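Local coordinates for Fe-regulated protein B (Neisseria meningitidis, PDB 4AIP) that probably imports iron across the outer membrane of the meningococcus, acting as a TonB-dependent beta-barrel transporter, at residues D273-I278 / R304-S309; E336-D341 / K352-T357; R279-E284 / R298-Y303. One frame throughout, in Å; residues are numbered along the deposited sequence.

Interaction 1: residues D273-I278 / R304-S309; sequences DQHRGI and RETTQS
The guanidinium of R276 lies beneath the carboxylate of E305: OE2 of E305 stands 4.1 Å above one face of the guanidinium, over its centre, while the end of the Q274 amide comes in at the edge, in plane. R276 and E305 run alongside each other and point the same way, with their flat ends 35° apart. With E305 OE2 well above the plane and 4.2 Å from R276 NH1, no N-H is aimed at it; any attraction is probably one of charges alone, and the hydrogen bond of OE2 goes to the hydroxyl of Y303. R276 reaches this place because CG sits between the backbone N and the carbonyl carbon (chi1 53°) and the chain then bends twice. Q274 and T307 fill the same face, again side by side.

The other face carries D273, H275, T306 and Q308 and looks onto the loop of F137 and D140. The H275 ring is stacked with F137, whereas T306 OG1 approaches the ring obliquely, 4.2 Å from ND1. Both H275 ND1 and T306 OG1 are buried without a polar partner in the model. On this face D273 OD2 accepts the backbone N of D140.

Between the faces runs a regular antiparallel ladder. H275 N gives a nearly straight bond (169°) to T306 O at 2.9 Å, T306 N returns one to H275 O, and D273 with Q308 and G277 with R304 repeat the pattern, with G277 N to R304 O at 3.1 Å. The chain turns a corner at G277. R276 belongs to a site where L-glutamate has been seen in another structure of this protein, though none is bound here. The whole is a pair of neighbouring strands in the TonB-dependent receptor barrel, one face against the plug region.

Interaction 2: residues E336-D341 / K352-T357; sequences ERYSAD and KGPNHT
P354 lies beside the phenol of Y338, its CB 3.9 Å from Y338 CE1 and 3.8 Å from Y338 OH, while the H356 ring crosses that of Y338 at about a right angle, with ND1 at the tyrosine's edge. Y338 lies along P354 because CG is anti to the backbone N (chi1 171°). At the turn end, D341 OD1 accepts the backbone N of G353 at 2.9 Å; the N-H arrives on the anti side of the carboxylate, 33° out of its plane, and S343 OG binds the same oxygen.

Backbone pairing holds these groups in step: R337 and T357 exchange two bonds, T357 N to R337 O being 2.7 Å, and S339 and N355 exchange two more. On the face opposite Y338, a water is gripped three ways. It donates to R337 O, accepts from R337 NH1 at 2.8 Å in the guanidinium plane, and lies 3.0 Å from T357 OG1 in a hydrogen bond whose direction is open. The R337 chain, extended from CG to NE, carries the guanidinium out to the water.

One shell out, D342 ties this face together: OD2 forms a salt bridge with R337 NH1 and takes N355 ND2, and OD1 accepts S339 OG. I278 of a neighbouring subunit packs on Y338 and P354.

The chemistry is split by face. Tyrosine and proline offer carbon to the subunit boundary, whereas the buried R337, close to the like-charged R304, has its charge met by D342, which would be expected to offset the repulsion.

Interaction 3: residues R279-E284 / R298-Y303; sequences RTVREE and RQAPAY
R279 and A302 form the last antiparallel pair at the mouth of a barrel hairpin, beyond which the long loop between the strands folds back on the short helix 296-299; in this family such long loops are usually extracellular. R279 N bonds to A302 O, and A302 N answers to R279 O at 2.9 Å.

The tight part gathers round Q299. Its chain bends at chi2 (-70°), which brings the amide in among T280, V281 and R282. OE1 accepts R282 NH1 at 2.7 Å, close to the guanidinium plane. On the other branch, Q299 NE2 gives a weak bond to R282 O and a further one to T286 O. R282 O is also taken by T280 OG1, so one carbonyl serves two donors, while V281 N bonds to the backbone O of Q299. Q299 OE1 is modelled implausibly close to V281 O, both of them acceptors, so the details of the amide's placement, its bonds included, are less certain.

Toward the partly exposed A300 and P301 the contact is looser, carbon against carbon. CG2 of V281 lies 4.0 Å from the CB of A300, and CG2 of T280 touches P301 CG at 3.9 Å. Beyond them, R298 NH1 stands 3.5 Å above the R282 guanidinium plane, offset toward its edge, the two groups turned 38° apart. These like charges are close, but R298 NH1 has its partner in R293 O.

Inward, R279 forms a salt bridge with E283 and also bonds to S104 in the plug region. R282 NH1 completes its grip with a nearly straight bond (173°) to R298 O at 3.0 Å, in the guanidinium plane yet above the plane of the accepting carbonyl.

All three contacts sit at one end of neighbouring barrel strands, on the same side of the chain's centre. Centres of interactions 1 and 2 are about 11 Å apart, 2 and 3 about 12 Å, and 1 and 3 about 14 Å. Strand 302-318 is common to interactions 1 and 3; interaction 3 is nested in the loop that interaction 1 closes, and interaction 2 follows along the chain, between strands 325-339 and 355-371. Strand 325-339 pairs with 302-318, and probable hydrogen bonds E305 O to Y338 N (2.8 Å) and A340 N to Y303 O (3.0 Å) link the contacts. Together they join wall strands, loop and plug-facing surface beside a subunit boundary.

Interaction 1: residues D273-I278 / R304-S309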
ATOM      1  N   ASP B 273      -8.910  11.454   3.121  1.00 13.22           N
ATOM      2  CA  ASP B 273      -7.799  12.130   3.778  1.00 14.14           C
ATOM      3  C   ASP B 273      -7.366  11.196   4.894  1.00 14.35           C
ATOM      4  O   ASP B 273      -8.150  10.913   5.820  1.00 14.11           O
ATOM      5  CB  ASP B 273      -8.400  13.378   4.450  1.00 17.12           C
ATOM      6  CG  ASP B 273      -7.410  14.565   4.552  1.00 19.64           C
ATOM      7  OD1 ASP B 273      -6.276  14.377   5.047  1.00 20.23           O
ATOM      8  OD2 ASP B 273      -7.810  15.693   4.197  1.00 21.26           O
ATOM      9  N   GLN B 274      -6.141  10.721   4.889  1.00 14.62           N
ATOM     10  CA  GLN B 274      -5.794   9.720   5.891  1.00 15.17           C
ATOM     11  C   GLN B 274      -4.422   9.937   6.565  1.00 15.19           C
ATOM     12  O   GLN B 274      -3.410  10.240   5.899  1.00 12.51           O
ATOM     13  CB  GLN B 274      -5.836   8.367   5.211  1.00 16.22           C
ATOM     14  CG  GLN B 274      -5.598   7.269   6.118  1.00 18.92           C
ATOM     15  CD  GLN B 274      -5.776   5.950   5.456  1.00 21.41           C
ATOM     16  OE1 GLN B 274      -6.594   5.144   5.900  1.00 23.60           O
ATOM     17  NE2 GLN B 274      -5.049   5.713   4.382  1.00 19.75           N
ATOM     18  N   HIS B 275      -4.390   9.704   7.874  1.00 15.12           N
ATOM     19  CA  HIS B 275      -3.146   9.798   8.593  1.00 17.14           C
ATOM     20  C   HIS B 275      -2.791   8.484   9.211  1.00 18.59           C
ATOM     21  O   HIS B 275      -3.624   7.917   9.900  1.00 21.08           O
ATOM     22  CB  HIS B 275      -3.271  10.771   9.735  1.00 17.61           C
ATOM     23  CG  HIS B 275      -3.736  12.140   9.352  1.00 19.38           C
ATOM     24  ND1 HIS B 275      -4.161  13.052  10.290  1.00 19.61           N
ATOM     25  CD2 HIS B 275      -3.817  12.770   8.157  1.00 20.35           C
ATOM     26  CE1 HIS B 275      -4.501  14.176   9.691  1.00 19.81           C
ATOM     27  NE2 HIS B 275      -4.283  14.041   8.397  1.00 20.14           N
ATOM     28  N   ARG B 276      -1.543   8.020   9.048  1.00 18.39           N
ATOM     29  CA  ARG B 276      -1.129   6.764   9.680  1.00 17.48           C
ATOM     30  C   ARG B 276       0.227   6.861  10.321  1.00 15.84           C
ATOM     31  O   ARG B 276       1.122   7.566   9.845  1.00 16.33           O
ATOM     32  CB  ARG B 276      -1.122   5.605   8.669  1.00 19.12           C
ATOM     33  CG  ARG B 276      -0.341   5.895   7.459  1.00 20.50           C
ATOM     34  CD  ARG B 276      -1.210   5.592   6.287  1.00 22.98           C
ATOM     35  NE  ARG B 276      -0.808   4.291   5.752  1.00 22.26           N
ATOM     36  CZ  ARG B 276      -1.482   3.573   4.852  1.00 22.90           C
ATOM     37  NH1 ARG B 276      -2.627   4.011   4.351  1.00 21.48           N
ATOM     38  NH2 ARG B 276      -1.010   2.378   4.459  1.00 23.02           N
ATOM     39  N   GLY B 277       0.401   6.138  11.402  1.00 12.74           N
ATOM     40  CA  GLY B 277       1.734   6.025  11.975  1.00 12.21           C
ATOM     41  C   GLY B 277       1.638   5.479  13.376  1.00 11.68           C
ATOM     42  O   GLY B 277       0.552   5.113  13.848  1.00 12.36           O
ATOM     43  N   ILE B 278       2.754   5.394  14.057  1.00 11.56           N
ATOM     44  CA  ILE B 278       2.703   4.939  15.406  1.00 14.01           C
ATOM     45  C   ILE B 278       2.404   6.228  16.221  1.00 14.44           C
ATOM     46  O   ILE B 278       3.181   7.216  16.191  1.00 15.22           O
ATOM     47  CB  ILE B 278       4.057   4.345  15.866  1.00 16.01           C
ATOM     48  CG1 ILE B 278       4.662   3.394  14.825  1.00 19.10           C
ATOM     49  CG2 ILE B 278       3.935   3.717  17.236  1.00 17.33           C
ATOM     50  CD1 ILE B 278       3.964   2.081  14.689  1.00 21.81           C
ATOM     51  N   ARG B 304      -1.891   3.442  14.074  1.00 13.04           N
ATOM     52  CA  ARG B 304      -3.176   4.063  13.994  1.00 13.14           C
ATOM     53  C   ARG B 304      -3.427   4.638  12.628  1.00 13.42           C
ATOM     54  O   ARG B 304      -2.493   5.196  12.004  1.00 14.50           O
ATOM     55  CB  ARG B 304      -3.181   5.199  14.971  1.00 13.20           C
ATOM     56  CG  ARG B 304      -4.535   5.494  15.492  1.00 17.81           C
ATOM     57  CD  ARG B 304      -4.495   5.846  16.895  1.00 28.10           C
ATOM     58  NE  ARG B 304      -4.389   4.580  17.629  1.00 31.39           N
ATOM     59  CZ  ARG B 304      -3.627   4.417  18.684  1.00 30.75           C
ATOM     60  NH1 ARG B 304      -2.978   5.435  19.063  1.00 20.72           N
ATOM     61  NH2 ARG B 304      -3.514   3.289  19.358  1.00 19.88           N
ATOM     62  N   GLU B 305      -4.660   4.506  12.141  1.00 11.89           N
ATOM     63  CA  GLU B 305      -5.076   5.295  10.971  1.00 12.09           C
ATOM     64  C   GLU B 305      -6.289   6.094  11.363  1.00 12.46           C
ATOM     65  O   GLU B 305      -7.218   5.571  12.032  1.00 13.43           O
ATOM     66  CB  GLU B 305      -5.410   4.425   9.733  1.00 11.69           C
ATOM     67  CG  GLU B 305      -4.586   3.160   9.633  1.00 13.41           C
ATOM     68  CD  GLU B 305      -4.764   2.368   8.323  1.00 16.04           C
ATOM     69  OE1 GLU B 305      -5.933   2.212   7.921  1.00 21.50           O
ATOM     70  OE2 GLU B 305      -3.736   1.864   7.778  1.00 12.56           O
ATOM     71  N   THR B 306      -6.292   7.364  10.966  1.00 11.24           N
ATOM     72  CA  THR B 306      -7.431   8.180  11.222  1.00 11.43           C
ATOM     73  C   THR B 306      -7.789   8.830   9.880  1.00 11.44           C
ATOM     74  O   THR B 306      -6.915   9.327   9.168  1.00 12.12           O
ATOM     75  CB  THR B 306      -7.267   9.137  12.515  1.00 11.83           C
ATOM     76  OG1 THR B 306      -6.805  10.417  12.140  1.00 15.67           O
ATOM     77  CG2 THR B 306      -6.276   8.591  13.564  1.00  7.65           C
ATOM     78  N   THR B 307      -9.066   8.749   9.502  1.00 11.98           N
ATOM     79  CA  THR B 307      -9.485   9.015   8.129  1.00 11.49           C
ATOM     80  C   THR B 307     -10.741   9.904   8.033  1.00 12.72           C
ATOM     81  O   THR B 307     -11.690   9.781   8.834  1.00 11.71           O
ATOM     82  CB  THR B 307      -9.808   7.676   7.444  1.00 11.98           C
ATOM     83  OG1 THR B 307      -8.877   6.686   7.889  1.00 15.43           O
ATOM     84  CG2 THR B 307      -9.689   7.809   5.984  1.00  8.04           C
ATOM     85  N   GLN B 308     -10.788  10.746   7.014  1.00 12.40           N
ATOM     86  CA  GLN B 308     -11.976  11.521   6.737  1.00 13.13           C
ATOM     87  C   GLN B 308     -12.291  11.332   5.276  1.00 13.08           C
ATOM     88  O   GLN B 308     -11.393  11.508   4.395  1.00 12.91           O
ATOM     89  CB  GLN B 308     -11.757  13.008   7.044  1.00 13.31           C
ATOM     90  CG  GLN B 308     -13.033  13.808   7.236  1.00 13.67           C
ATOM     91  CD  GLN B 308     -12.774  15.299   7.471  1.00 24.15           C
ATOM     92  OE1 GLN B 308     -12.399  16.015   6.565  1.00 31.53           O
ATOM     93  NE2 GLN B 308     -12.984  15.755   8.685  1.00 27.27           N
ATOM     94  N   SER B 309     -13.549  10.992   5.001  1.00 12.72           N
ATOM     95  CA  SER B 309     -13.938  10.661   3.661  1.00 15.15           C
ATOM     96  C   SER B 309     -15.261  11.287   3.443  1.00 14.94           C
ATOM     97  O   SER B 309     -16.140  11.346   4.322  1.00 14.12           O
ATOM     98  CB  SER B 309     -14.105   9.159   3.404  1.00 14.07           C
ATOM     99  OG  SER B 309     -13.245   8.365   4.170  1.00 28.03           O
TER

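Interaction 2: residues E336-D341 / K352-T357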
ATOM      1  N   GLU B 336     -13.147   8.028  10.704  1.00 15.27           N
ATOM      2  CA  GLU B 336     -12.697   6.790  11.290  1.00 18.24           C
ATOM      3  C   GLU B 336     -11.482   6.851  12.111  1.00 19.20           C
ATOM      4  O   GLU B 336     -10.559   7.632  11.825  1.00 20.52           O
ATOM      5  CB  GLU B 336     -12.412   5.794  10.228  1.00 18.29           C
ATOM      6  CG  GLU B 336     -13.557   5.026  10.000  1.00 21.48           C
ATOM      7  CD  GLU B 336     -13.305   3.922   8.999  1.00 24.98           C
ATOM      8  OE1 GLU B 336     -12.693   2.876   9.405  1.00 24.57           O
ATOM      9  OE2 GLU B 336     -13.745   4.117   7.833  1.00 24.71           O
ATOM     10  N   ARG B 337     -11.501   6.002  13.127  1.00 19.58           N
ATOM     11  CA  ARG B 337     -10.309   5.651  13.817  1.00 19.48           C
ATOM     12  C   ARG B 337     -10.124   4.137  13.779  1.00 19.89           C
ATOM     13  O   ARG B 337     -11.001   3.326  14.155  1.00 19.81           O
ATOM     14  CB  ARG B 337     -10.288   6.200  15.240  1.00 19.99           C
ATOM     15  CG  ARG B 337      -9.067   5.819  16.022  1.00 19.24           C
ATOM     16  CD  ARG B 337      -9.347   6.007  17.492  1.00 20.48           C
ATOM     17  NE  ARG B 337      -8.171   5.780  18.320  1.00 21.23           N
ATOM     18  CZ  ARG B 337      -7.883   4.622  18.894  1.00 21.55           C
ATOM     19  NH1 ARG B 337      -8.699   3.567  18.757  1.00 22.57           N
ATOM     20  NH2 ARG B 337      -6.805   4.525  19.638  1.00 20.45           N
ATOM     21  N   TYR B 338      -8.959   3.767  13.292  1.00 19.75           N
ATOM     22  CA  TYR B 338      -8.508   2.395  13.343  1.00 20.22           C
ATOM     23  C   TYR B 338      -7.210   2.291  14.178  1.00 20.39           C
ATOM     24  O   TYR B 338      -6.242   3.032  13.960  1.00 20.88           O
ATOM     25  CB  TYR B 338      -8.237   1.898  11.916  1.00 19.46           C
ATOM     26  CG  TYR B 338      -7.556   0.557  11.920  1.00 20.76           C
ATOM     27  CD1 TYR B 338      -8.288  -0.655  12.102  1.00 21.58           C
ATOM     28  CD2 TYR B 338      -6.174   0.486  11.813  1.00 21.35           C
ATOM     29  CE1 TYR B 338      -7.624  -1.902  12.135  1.00 22.15           C
ATOM     30  CE2 TYR B 338      -5.510  -0.759  11.831  1.00 20.75           C
ATOM     31  CZ  TYR B 338      -6.227  -1.926  11.991  1.00 21.27           C
ATOM     32  OH  TYR B 338      -5.547  -3.137  12.014  1.00 22.93           O
ATOM     33  N   SER B 339      -7.188   1.342  15.088  1.00 20.21           N
ATOM     34  CA  SER B 339      -6.001   1.074  15.839  1.00 20.09           C
ATOM     35  C   SER B 339      -5.676  -0.388  15.705  1.00 20.23           C
ATOM     36  O   SER B 339      -6.588  -1.218  15.763  1.00 18.68           O
ATOM     37  CB  SER B 339      -6.260   1.411  17.289  1.00 20.70           C
ATOM     38  OG  SER B 339      -5.399   0.667  18.130  1.00 21.62           O
ATOM     39  N   ALA B 340      -4.385  -0.703  15.517  1.00 21.10           N
ATOM     40  CA  ALA B 340      -3.941  -2.115  15.387  1.00 19.66           C
ATOM     41  C   ALA B 340      -3.951  -2.876  16.704  1.00 19.71           C
ATOM     42  O   ALA B 340      -4.037  -4.090  16.694  1.00 18.49           O
ATOM     43  CB  ALA B 340      -2.550  -2.207  14.767  1.00 20.03           C
ATOM     44  N   ASP B 341      -3.796  -2.176  17.819  1.00 22.92           N
ATOM     45  CA  ASP B 341      -3.927  -2.792  19.111  1.00 25.83           C
ATOM     46  C   ASP B 341      -4.374  -1.761  20.116  1.00 27.60           C
ATOM     47  O   ASP B 341      -3.675  -0.753  20.324  1.00 28.45           O
ATOM     48  CB  ASP B 341      -2.620  -3.423  19.576  1.00 25.04           C
ATOM     49  CG  ASP B 341      -2.770  -4.119  20.921  1.00 24.05           C
ATOM     50  OD1 ASP B 341      -3.931  -4.482  21.282  1.00 22.36           O
ATOM     51  OD2 ASP B 341      -1.718  -4.307  21.600  1.00 23.65           O
ATOM     52  N   LYS B 352      -8.219  -5.504  23.176  1.00 39.41           N
ATOM     53  CA  LYS B 352      -7.083  -6.179  22.619  1.00 38.04           C
ATOM     54  C   LYS B 352      -7.195  -6.373  21.102  1.00 39.40           C
ATOM     55  O   LYS B 352      -8.236  -6.743  20.591  1.00 40.57           O
ATOM     56  CB  LYS B 352      -6.970  -7.500  23.320  1.00 33.81           C
ATOM     57  CG  LYS B 352      -5.568  -7.961  23.479  1.00 28.67           C
ATOM     58  CD  LYS B 352      -5.647  -9.411  23.876  1.00 25.00           C
ATOM     59  CE  LYS B 352      -5.762 -10.347  22.613  1.00 25.29           C
ATOM     60  NZ  LYS B 352      -4.638 -10.111  21.578  1.00 23.73           N
ATOM     61  N   GLY B 353      -6.106  -6.103  20.394  1.00 40.33           N
ATOM     62  CA  GLY B 353      -6.063  -6.211  18.932  1.00 40.97           C
ATOM     63  C   GLY B 353      -6.781  -5.092  18.219  1.00 40.44           C
ATOM     64  O   GLY B 353      -7.103  -4.079  18.827  1.00 40.46           O
ATOM     65  N   PRO B 354      -7.066  -5.280  16.923  1.00 40.01           N
ATOM     66  CA  PRO B 354      -7.598  -4.176  16.114  1.00 38.03           C
ATOM     67  C   PRO B 354      -8.967  -3.665  16.547  1.00 34.52           C
ATOM     68  O   PRO B 354      -9.831  -4.439  17.014  1.00 35.29           O
ATOM     69  CB  PRO B 354      -7.696  -4.768  14.705  1.00 39.20           C
ATOM     70  CG  PRO B 354      -6.871  -5.986  14.749  1.00 40.72           C
ATOM     71  CD  PRO B 354      -7.017  -6.520  16.132  1.00 40.36           C
ATOM     72  N   ASN B 355      -9.108  -2.346  16.444  1.00 26.28           N
ATOM     73  CA  ASN B 355     -10.274  -1.655  16.902  1.00 22.48           C
ATOM     74  C   ASN B 355     -10.601  -0.543  15.965  1.00 20.51           C
ATOM     75  O   ASN B 355      -9.736   0.158  15.463  1.00 19.03           O
ATOM     76  CB  ASN B 355     -10.088  -1.135  18.321  1.00 21.82           C
ATOM     77  CG  ASN B 355     -11.393  -0.639  18.930  1.00 22.48           C
ATOM     78  OD1 ASN B 355     -12.423  -1.265  18.789  1.00 22.30           O
ATOM     79  ND2 ASN B 355     -11.342   0.495  19.611  1.00 21.56           N
ATOM     80  N   HIS B 356     -11.874  -0.355  15.756  1.00 18.27           N
ATOM     81  CA  HIS B 356     -12.299   0.415  14.654  1.00 17.69           C
ATOM     82  C   HIS B 356     -13.503   1.164  15.095  1.00 18.71           C
ATOM     83  O   HIS B 356     -14.399   0.559  15.586  1.00 21.38           O
ATOM     84  CB  HIS B 356     -12.646  -0.665  13.721  1.00 18.36           C
ATOM     85  CG  HIS B 356     -13.047  -0.249  12.409  1.00 20.60           C
ATOM     86  ND1 HIS B 356     -12.235   0.471  11.598  1.00 23.24           N
ATOM     87  CD2 HIS B 356     -14.127  -0.577  11.694  1.00 23.20           C
ATOM     88  CE1 HIS B 356     -12.825   0.610  10.431  1.00 23.66           C
ATOM     89  NE2 HIS B 356     -13.988   0.006  10.473  1.00 23.13           N
ATOM     90  N   THR B 357     -13.482   2.485  14.971  1.00 17.95           N
ATOM     91  CA  THR B 357     -14.514   3.330  15.474  1.00 18.53           C
ATOM     92  C   THR B 357     -14.971   4.202  14.345  1.00 19.41           C
ATOM     93  O   THR B 357     -14.160   4.817  13.652  1.00 22.89           O
ATOM     94  CB  THR B 357     -13.979   4.212  16.638  1.00 19.75           C
ATOM     95  OG1 THR B 357     -13.455   3.374  17.689  1.00 20.73           O
ATOM     96  CG2 THR B 357     -15.077   5.056  17.217  1.00 20.19           C
TER
HETATM   97  O   HOH W   1     -10.670   2.631  17.050  1.00 18.85           O

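Interaction 3: residues R279-E284 / R298-Y303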
ATOM      1  N   ARG B 279       1.295   6.214  16.955  1.00 12.72           N
ATOM      2  CA  ARG B 279       0.815   7.408  17.561  1.00 13.56           C
ATOM      3  C   ARG B 279       0.468   6.989  18.931  1.00 14.61           C
ATOM      4  O   ARG B 279       0.344   5.780  19.207  1.00 16.76           O
ATOM      5  CB  ARG B 279      -0.437   7.886  16.864  1.00 14.59           C
ATOM      6  CG  ARG B 279      -0.184   8.235  15.384  1.00 18.39           C
ATOM      7  CD  ARG B 279       0.503   9.602  15.221  1.00 19.56           C
ATOM      8  NE  ARG B 279      -0.413  10.679  15.593  1.00 21.12           N
ATOM      9  CZ  ARG B 279      -0.106  11.964  15.739  1.00 21.17           C
ATOM     10  NH1 ARG B 279       1.137  12.385  15.578  1.00 22.10           N
ATOM     11  NH2 ARG B 279      -1.033  12.841  16.085  1.00 18.96           N
ATOM     12  N   THR B 280       0.312   7.963  19.806  1.00 15.75           N
ATOM     13  CA  THR B 280       0.168   7.691  21.207  1.00 19.13           C
ATOM     14  C   THR B 280      -1.310   7.738  21.543  1.00 20.98           C
ATOM     15  O   THR B 280      -2.108   8.338  20.818  1.00 18.41           O
ATOM     16  CB  THR B 280       0.978   8.728  22.046  1.00 20.05           C
ATOM     17  OG1 THR B 280       0.456  10.044  21.834  1.00 20.44           O
ATOM     18  CG2 THR B 280       2.356   8.786  21.591  1.00 21.22           C
ATOM     19  N   VAL B 281      -1.687   7.040  22.603  1.00 28.03           N
ATOM     20  CA  VAL B 281      -3.050   7.113  23.111  1.00 33.70           C
ATOM     21  C   VAL B 281      -3.029   8.576  23.455  1.00 36.06           C
ATOM     22  O   VAL B 281      -2.036   9.025  23.999  1.00 39.34           O
ATOM     23  CB  VAL B 281      -3.168   6.302  24.432  1.00 34.45           C
ATOM     24  CG1 VAL B 281      -4.582   6.493  25.086  1.00 36.09           C
ATOM     25  CG2 VAL B 281      -2.787   4.811  24.240  1.00 35.49           C
ATOM     26  N   ARG B 282      -4.003   9.384  23.134  1.00 36.49           N
ATOM     27  CA  ARG B 282      -3.782  10.815  23.531  1.00 37.32           C
ATOM     28  C   ARG B 282      -2.781  11.561  22.690  1.00 37.02           C
ATOM     29  O   ARG B 282      -1.678  11.851  23.154  1.00 37.60           O
ATOM     30  CB  ARG B 282      -3.224  10.959  24.957  1.00 36.50           C
ATOM     31  CG  ARG B 282      -4.143  10.649  26.081  1.00 37.20           C
ATOM     32  CD  ARG B 282      -3.455  10.947  27.391  1.00 35.69           C
ATOM     33  NE  ARG B 282      -3.895  10.037  28.440  1.00 34.10           N
ATOM     34  CZ  ARG B 282      -3.404   8.813  28.649  1.00 33.77           C
ATOM     35  NH1 ARG B 282      -2.418   8.331  27.886  1.00 31.56           N
ATOM     36  NH2 ARG B 282      -3.904   8.063  29.624  1.00 31.88           N
ATOM     37  N   GLU B 283      -3.172  11.957  21.493  1.00 36.16           N
ATOM     38  CA  GLU B 283      -2.234  12.599  20.576  1.00 34.37           C
ATOM     39  C   GLU B 283      -1.796  14.020  20.940  1.00 35.96           C
ATOM     40  O   GLU B 283      -0.875  14.587  20.305  1.00 36.87           O
ATOM     41  CB  GLU B 283      -2.819  12.572  19.191  1.00 30.04           C
ATOM     42  CG  GLU B 283      -3.348  11.201  18.864  1.00 25.34           C
ATOM     43  CD  GLU B 283      -3.738  11.057  17.430  1.00 21.72           C
ATOM     44  OE1 GLU B 283      -3.820  12.086  16.680  1.00 21.21           O
ATOM     45  OE2 GLU B 283      -3.980   9.898  17.055  1.00 22.05           O
ATOM     46  N   GLU B 284      -2.431  14.598  21.958  1.00 36.76           N
ATOM     47  CA  GLU B 284      -2.087  15.964  22.362  1.00 37.54           C
ATOM     48  C   GLU B 284      -0.795  16.017  23.174  1.00 37.38           C
ATOM     49  O   GLU B 284      -0.229  17.066  23.364  1.00 38.22           O
ATOM     50  CB  GLU B 284      -3.254  16.670  23.069  1.00 36.58           C
ATOM     51  CG  GLU B 284      -3.516  16.168  24.486  1.00 36.12           C
ATOM     52  CD  GLU B 284      -4.633  16.948  25.221  1.00 36.74           C
ATOM     53  OE1 GLU B 284      -4.821  18.186  25.025  1.00 37.90           O
ATOM     54  OE2 GLU B 284      -5.332  16.307  26.020  1.00 34.12           O
ATOM     55  N   ARG B 298       1.641   4.501  29.941  1.00 42.22           N
ATOM     56  CA  ARG B 298       0.329   5.162  29.918  1.00 40.60           C
ATOM     57  C   ARG B 298      -0.062   5.633  28.533  1.00 37.13           C
ATOM     58  O   ARG B 298      -1.234   5.558  28.168  1.00 37.33           O
ATOM     59  CB  ARG B 298       0.299   6.355  30.865  1.00 42.03           C
ATOM     60  CG  ARG B 298       0.314   5.985  32.343  1.00 44.89           C
ATOM     61  CD  ARG B 298      -0.165   7.188  33.202  1.00 48.78           C
ATOM     62  NE  ARG B 298      -1.637   7.281  33.289  1.00 50.46           N
ATOM     63  CZ  ARG B 298      -2.384   8.265  32.786  1.00 53.75           C
ATOM     64  NH1 ARG B 298      -1.833   9.300  32.158  1.00 55.23           N
ATOM     65  NH2 ARG B 298      -3.704   8.222  32.940  1.00 55.57           N
ATOM     66  N   GLN B 299       0.944   6.110  27.788  1.00 31.82           N
ATOM     67  CA  GLN B 299       0.809   6.637  26.421  1.00 25.89           C
ATOM     68  C   GLN B 299       0.840   5.585  25.317  1.00 22.85           C
ATOM     69  O   GLN B 299       0.485   5.898  24.164  1.00 19.98           O
ATOM     70  CB  GLN B 299       1.877   7.711  26.163  1.00 25.80           C
ATOM     71  CG  GLN B 299       1.519   9.079  26.722  1.00 25.83           C
ATOM     72  CD  GLN B 299       0.379   9.727  25.949  1.00 26.43           C
ATOM     73  OE1 GLN B 299      -0.770   9.320  26.044  1.00 21.71           O
ATOM     74  NE2 GLN B 299       0.701  10.738  25.181  1.00 20.37           N
ATOM     75  N   ALA B 300       1.285   4.368  25.673  1.00 21.05           N
ATOM     76  CA  ALA B 300       1.200   3.160  24.845  1.00 18.29           C
ATOM     77  C   ALA B 300       1.037   3.385  23.352  1.00 16.31           C
ATOM     78  O   ALA B 300      -0.010   3.141  22.804  1.00 16.44           O
ATOM     79  CB  ALA B 300       0.085   2.204  25.384  1.00 15.55           C
ATOM     80  N   PRO B 301       2.111   3.819  22.669  1.00 15.91           N
ATOM     81  CA  PRO B 301       2.006   4.067  21.230  1.00 16.62           C
ATOM     82  C   PRO B 301       1.672   2.805  20.491  1.00 17.46           C
ATOM     83  O   PRO B 301       2.144   1.744  20.881  1.00 20.20           O
ATOM     84  CB  PRO B 301       3.399   4.498  20.861  1.00 14.42           C
ATOM     85  CG  PRO B 301       3.851   5.163  22.047  1.00 14.21           C
ATOM     86  CD  PRO B 301       3.431   4.251  23.153  1.00 14.35           C
ATOM     87  N   ALA B 302       0.859   2.934  19.444  1.00 17.06           N
ATOM     88  CA  ALA B 302       0.417   1.811  18.643  1.00 16.02           C
ATOM     89  C   ALA B 302       0.129   2.331  17.268  1.00 16.01           C
ATOM     90  O   ALA B 302      -0.171   3.515  17.135  1.00 15.47           O
ATOM     91  CB  ALA B 302      -0.828   1.278  19.250  1.00 13.38           C
ATOM     92  N   TYR B 303       0.212   1.488  16.249  1.00 15.51           N
ATOM     93  CA  TYR B 303      -0.180   1.914  14.914  1.00 13.90           C
ATOM     94  C   TYR B 303      -1.673   2.371  14.807  1.00 13.44           C
ATOM     95  O   TYR B 303      -2.602   1.736  15.354  1.00 13.60           O
ATOM     96  CB  TYR B 303       0.091   0.798  13.921  1.00 12.36           C
ATOM     97  CG  TYR B 303      -0.290   1.177  12.507  1.00 11.00           C
ATOM     98  CD1 TYR B 303       0.512   2.032  11.749  1.00  8.60           C
ATOM     99  CD2 TYR B 303      -1.512   0.744  11.961  1.00  7.10           C
ATOM    100  CE1 TYR B 303       0.172   2.354  10.401  1.00  8.05           C
ATOM    101  CE2 TYR B 303      -1.896   1.100  10.650  1.00  7.15           C
ATOM    102  CZ  TYR B 303      -1.039   1.898   9.872  1.00  9.00           C
ATOM    103  OH  TYR B 303      -1.457   2.207   8.551  1.00 11.79           O
TER